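Local atomic coordinates of arylsulfatase (Pseudoalteromonas sp. MB47, PDB entry 7AJ0), a protein that probably hydrolyses sulfate esters of the polysaccharide fucoidan as an exo-acting, calcium-binding sulfatase with an unusual hexameric assembly. Residues A[293-296]-A[297-300]; A[237-240]-A[241-244]. One frame throughout, in Å; residues are numbered along the deposited sequence.

Contact 1: residues A[293-296]-A[297-300]; sequences DAMV and EVDD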
loop_
_atom_site.group_PDB
_atom_site.type_symbol
_atom_site.label_atom_id
_atom_site.label_comp_id
_atom_site.label_asym_id
_atom_site.label_seq_id
_atom_site.Cartn_x
_atom_site.Cartn_y
_atom_site.Cartn_z
ATOM N N ASP A 293 -28.017 8.426 18.887
ATOM C CA ASP A 293 -29.047 9.112 19.660
ATOM C C ASP A 293 -29.571 10.324 18.899
ATOM O O ASP A 293 -30.773 10.612 18.922
ATOM C CB ASP A 293 -28.492 9.542 21.016
ATOM C CG ASP A 293 -28.198 8.368 21.931
ATOM O OD1 ASP A 293 -28.575 7.226 21.589
ATOM O OD2 ASP A 293 -27.587 8.591 22.998
ATOM N N ALA A 294 -28.676 11.049 18.221
ATOM C CA ALA A 294 -29.098 12.191 17.420
ATOM C C ALA A 294 -29.979 11.757 16.260
ATOM O O ALA A 294 -30.899 12.485 15.870
ATOM C CB ALA A 294 -27.876 12.947 16.897
ATOM N N MET A 295 -29.715 10.577 15.696
ATOM C CA MET A 295 -30.543 10.084 14.600
ATOM C C MET A 295 -31.956 9.781 15.085
ATOM O O MET A 295 -32.929 10.008 14.358
ATOM C CB MET A 295 -29.893 8.847 13.979
ATOM C CG MET A 295 -30.367 8.532 12.563
ATOM S SD MET A 295 -30.252 9.949 11.449
ATOM C CE MET A 295 -31.732 9.731 10.465
ATOM N N VAL A 296 -32.091 9.280 16.313
ATOM C CA VAL A 296 -33.418 9.046 16.874
ATOM C C VAL A 296 -34.139 10.369 17.107
ATOM O O VAL A 296 -35.351 10.478 16.888
ATOM C CB VAL A 296 -33.309 8.221 18.169
ATOM C CG1 VAL A 296 -34.651 8.137 18.870
ATOM C CG2 VAL A 296 -32.782 6.822 17.861
ATOM N N GLU A 297 -33.407 11.396 17.550
ATOM C CA GLU A 297 -34.019 12.708 17.734
ATOM C C GLU A 297 -34.511 13.275 16.408
ATOM O O GLU A 297 -35.624 13.806 16.326
ATOM C CB GLU A 297 -33.024 13.664 18.396
ATOM C CG GLU A 297 -33.533 15.097 18.542
ATOM C CD GLU A 297 -32.804 15.882 19.626
ATOM O OE1 GLU A 297 -31.953 15.290 20.323
ATOM O OE2 GLU A 297 -33.082 17.091 19.782
ATOM N N VAL A 298 -33.697 13.172 15.355
ATOM C CA VAL A 298 -34.108 13.675 14.047
ATOM C C VAL A 298 -35.368 12.964 13.572
ATOM O O VAL A 298 -36.262 13.579 12.980
ATOM C CB VAL A 298 -32.961 13.523 13.030
ATOM C CG1 VAL A 298 -33.483 13.689 11.611
ATOM C CG2 VAL A 298 -31.859 14.528 13.322
ATOM N N ASP A 299 -35.454 11.655 13.814
ATOM C CA ASP A 299 -36.619 10.901 13.365
ATOM C C ASP A 299 -37.868 11.300 14.140
ATOM O O ASP A 299 -38.967 11.349 13.574
ATOM C CB ASP A 299 -36.358 9.401 13.507
ATOM C CG ASP A 299 -37.545 8.562 13.072
ATOM O OD1 ASP A 299 -37.790 8.474 11.850
ATOM O OD2 ASP A 299 -38.234 7.997 13.951
ATOM N N ASP A 300 -37.725 11.582 15.438
ATOM C CA ASP A 300 -38.876 12.010 16.226
ATOM C C ASP A 300 -39.363 13.384 15.785
ATOM O O ASP A 300 -40.572 13.614 15.673
ATOM C CB ASP A 300 -38.525 12.024 17.714
ATOM C CG ASP A 300 -38.550 10.639 18.335
ATOM O OD1 ASP A 300 -38.900 9.670 17.628
ATOM O OD2 ASP A 300 -38.222 10.521 19.533
#
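D300 lays the flat of its carboxylate over the carbonyl oxygen of V296, one helical turn back: D300 CG stands 3.5 Å from V296 O, almost straight above it, with OD1 and OD2 spreading on opposite sides. A chi1 of -79° sets this up, since it turns CG back beside the residue's own N, the atom that hydrogen-bonds to the same oxygen. The neighbouring V296 branch is only loosely met, CG1 coming no nearer than 4.3 Å to D300 OD2, and D300 OD2 also has a weak hydrogen bond with Y281 OH. M295 and V298 meet by methyl groups. M295 leaves extended and bends at its second torsion, which brings its end back towards V298; M295 CE and V298 CG1 are 4.5 Å apart, a loose apolar touch. The other V298 branch, CG2, points back along the helix and rests 3.4 Å from A294 O. All this rides on an alpha-helix, 290-311, of the sulfatase domain, evident from four consecutive i to i+4 backbone bonds. V298 N to A294 O is the shortest at 2.9 Å, and across the four the N-H...O angles run from 152° to 162°. E297 starts against the same carbonyl, with CB 3.5 Å from A294 O, but its extended chain then leaves the turn: OE1 accepts from A278 N and OE2 from Q242 NE2, so both buried oxygens are gripped and the carboxylate's rotation is fixed. D293 is held likewise, by S285 at OD1 and G283 N at OD2. D299 CB passes 3.6 Å from M295 O before the carboxylate turns to I83 N, at the start of helix 81-88, against which M295 also packs.

Contact 2: residues A[237-240]-A[241-244]; sequences ISMI and DQVL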
loop_
_atom_site.group_PDB
_atom_site.type_symbol
_atom_site.label_atom_id
_atom_site.label_comp_id
_atom_site.label_asym_id
_atom_site.label_seq_id
_atom_site.Cartn_x
_atom_site.Cartn_y
_atom_site.Cartn_z
ATOM N N ILE A 237 -26.615 23.951 23.886
ATOM C CA ILE A 237 -26.569 23.446 22.521
ATOM C C ILE A 237 -27.256 22.094 22.393
ATOM O O ILE A 237 -27.617 21.692 21.282
ATOM C CB ILE A 237 -25.114 23.356 22.022
ATOM C CG1 ILE A 237 -25.086 23.338 20.491
ATOM C CG2 ILE A 237 -24.423 22.113 22.571
ATOM C CD1 ILE A 237 -23.711 23.522 19.899
ATOM N N SER A 238 -27.454 21.376 23.501
ATOM C CA SER A 238 -28.138 20.091 23.426
ATOM C C SER A 238 -29.609 20.250 23.059
ATOM O O SER A 238 -30.220 19.294 22.570
ATOM C CB SER A 238 -28.009 19.340 24.752
ATOM O OG SER A 238 -28.840 19.905 25.751
ATOM N N MET A 239 -30.182 21.431 23.275
ATOM C CA MET A 239 -31.570 21.710 22.935
ATOM C C MET A 239 -31.727 22.328 21.553
ATOM O O MET A 239 -32.848 22.691 21.177
ATOM C CB MET A 239 -32.177 22.659 23.978
ATOM C CG MET A 239 -32.095 22.152 25.405
ATOM S SD MET A 239 -33.014 20.620 25.657
ATOM C CE MET A 239 -34.662 21.113 25.155
ATOM N N ILE A 240 -30.641 22.435 20.787
ATOM C CA ILE A 240 -30.656 23.237 19.566
ATOM C C ILE A 240 -31.740 22.756 18.609
ATOM O O ILE A 240 -32.485 23.565 18.043
ATOM C CB ILE A 240 -29.258 23.221 18.918
ATOM C CG1 ILE A 240 -29.140 24.310 17.852
ATOM C CG2 ILE A 240 -28.951 21.855 18.306
ATOM C CD1 ILE A 240 -27.723 24.499 17.346
ATOM N N ASP A 241 -31.861 21.442 18.417
ATOM C CA ASP A 241 -32.840 20.922 17.470
ATOM C C ASP A 241 -34.251 20.880 18.042
ATOM O O ASP A 241 -35.214 20.798 17.271
ATOM C CB ASP A 241 -32.423 19.529 16.994
ATOM C CG ASP A 241 -31.536 19.580 15.761
ATOM O OD1 ASP A 241 -32.012 20.063 14.711
ATOM O OD2 ASP A 241 -30.360 19.161 15.844
ATOM N N GLN A 242 -34.398 20.932 19.368
ATOM C CA GLN A 242 -35.721 21.109 19.954
ATOM C C GLN A 242 -36.209 22.540 19.761
ATOM O O GLN A 242 -37.402 22.774 19.527
ATOM C CB GLN A 242 -35.693 20.754 21.440
ATOM C CG GLN A 242 -35.283 19.322 21.736
ATOM C CD GLN A 242 -36.248 18.303 21.161
ATOM O OE1 GLN A 242 -37.439 18.313 21.473
ATOM N NE2 GLN A 242 -35.736 17.420 20.308
ATOM N N VAL A 243 -35.297 23.510 19.855
ATOM C CA VAL A 243 -35.665 24.905 19.641
ATOM C C VAL A 243 -36.039 25.141 18.186
ATOM O O VAL A 243 -37.010 25.848 17.887
ATOM C CB VAL A 243 -34.515 25.828 20.085
ATOM C CG1 VAL A 243 -34.804 27.267 19.696
ATOM C CG2 VAL A 243 -34.295 25.701 21.581
ATOM N N LEU A 244 -35.277 24.560 17.257
ATOM C CA LEU A 244 -35.614 24.689 15.843
ATOM C C LEU A 244 -36.966 24.055 15.548
ATOM O O LEU A 244 -37.778 24.617 14.806
ATOM C CB LEU A 244 -34.526 24.048 14.984
ATOM C CG LEU A 244 -33.135 24.673 15.080
ATOM C CD1 LEU A 244 -32.114 23.813 14.350
ATOM C CD2 LEU A 244 -33.140 26.082 14.518
HETATM O O HOH W 1 -31.319 19.049 20.238
#
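One methyl of I240, CG2, stands above the plane of the D241 carboxylate, towards the OD2 end, 3.9 Å from D241 OD2, and the two side chains cross at a slant. At the carboxylate's ends, OD2 forms a salt bridge with K270 and OD1 takes a weak bond from S269 N. The Q242 amide is not what M239 touches. The M239 chain is bent at its second and third torsions (-62° and -58°), which curls it round so that its terminal methyl rests against the Q242 chain, M239 CE lying 3.9 Å from both Q242 CB and CG. Beyond, the amide nitrogen turns to E297, while OE1 has weak bonds with R245 and K280. M239 is the N-cap of helix 240-258, and its carbonyl opens the helical bonding: V243 N is 2.9 Å from M239 O, lying nearly along the C=O direction (171°). L244 N follows to I240 O, beside which L244 CG sits at 3.2 Å. One step earlier, a water bridges the junction, donating to S238 O at 2.6 Å and accepting from D241 N at 3.1 Å, so that a first-turn N-H is satisfied by solvent. The kink thus joins helix 234-238 to helix 240-258, with I237 and I240 against helix 183-187, D241 and Q242 against helix 290-311, and V243 and L244 against Y177 of strand 175-177.

Overall arrangement
Both contacts are largely buried turns of helix in the sulfatase domain, their centres about 12 Å apart, and neither is touched by another subunit. Contact 1 lies mid-helix within 290-311, where the backbone bonding is uninterrupted; contact 2 lies at the break between helices 234-238 and 240-258, where a water enters the bonding. Their chemistry differs too: contact 1 carries four acids, held mostly by loop and helix-start groups, whereas contact 2 has a single one, D241. The E297–Q242 pair joins the two contacts directly. V298 of contact 1 and D241 of contact 2 each have a side chain about 12 Å from the calcium ion.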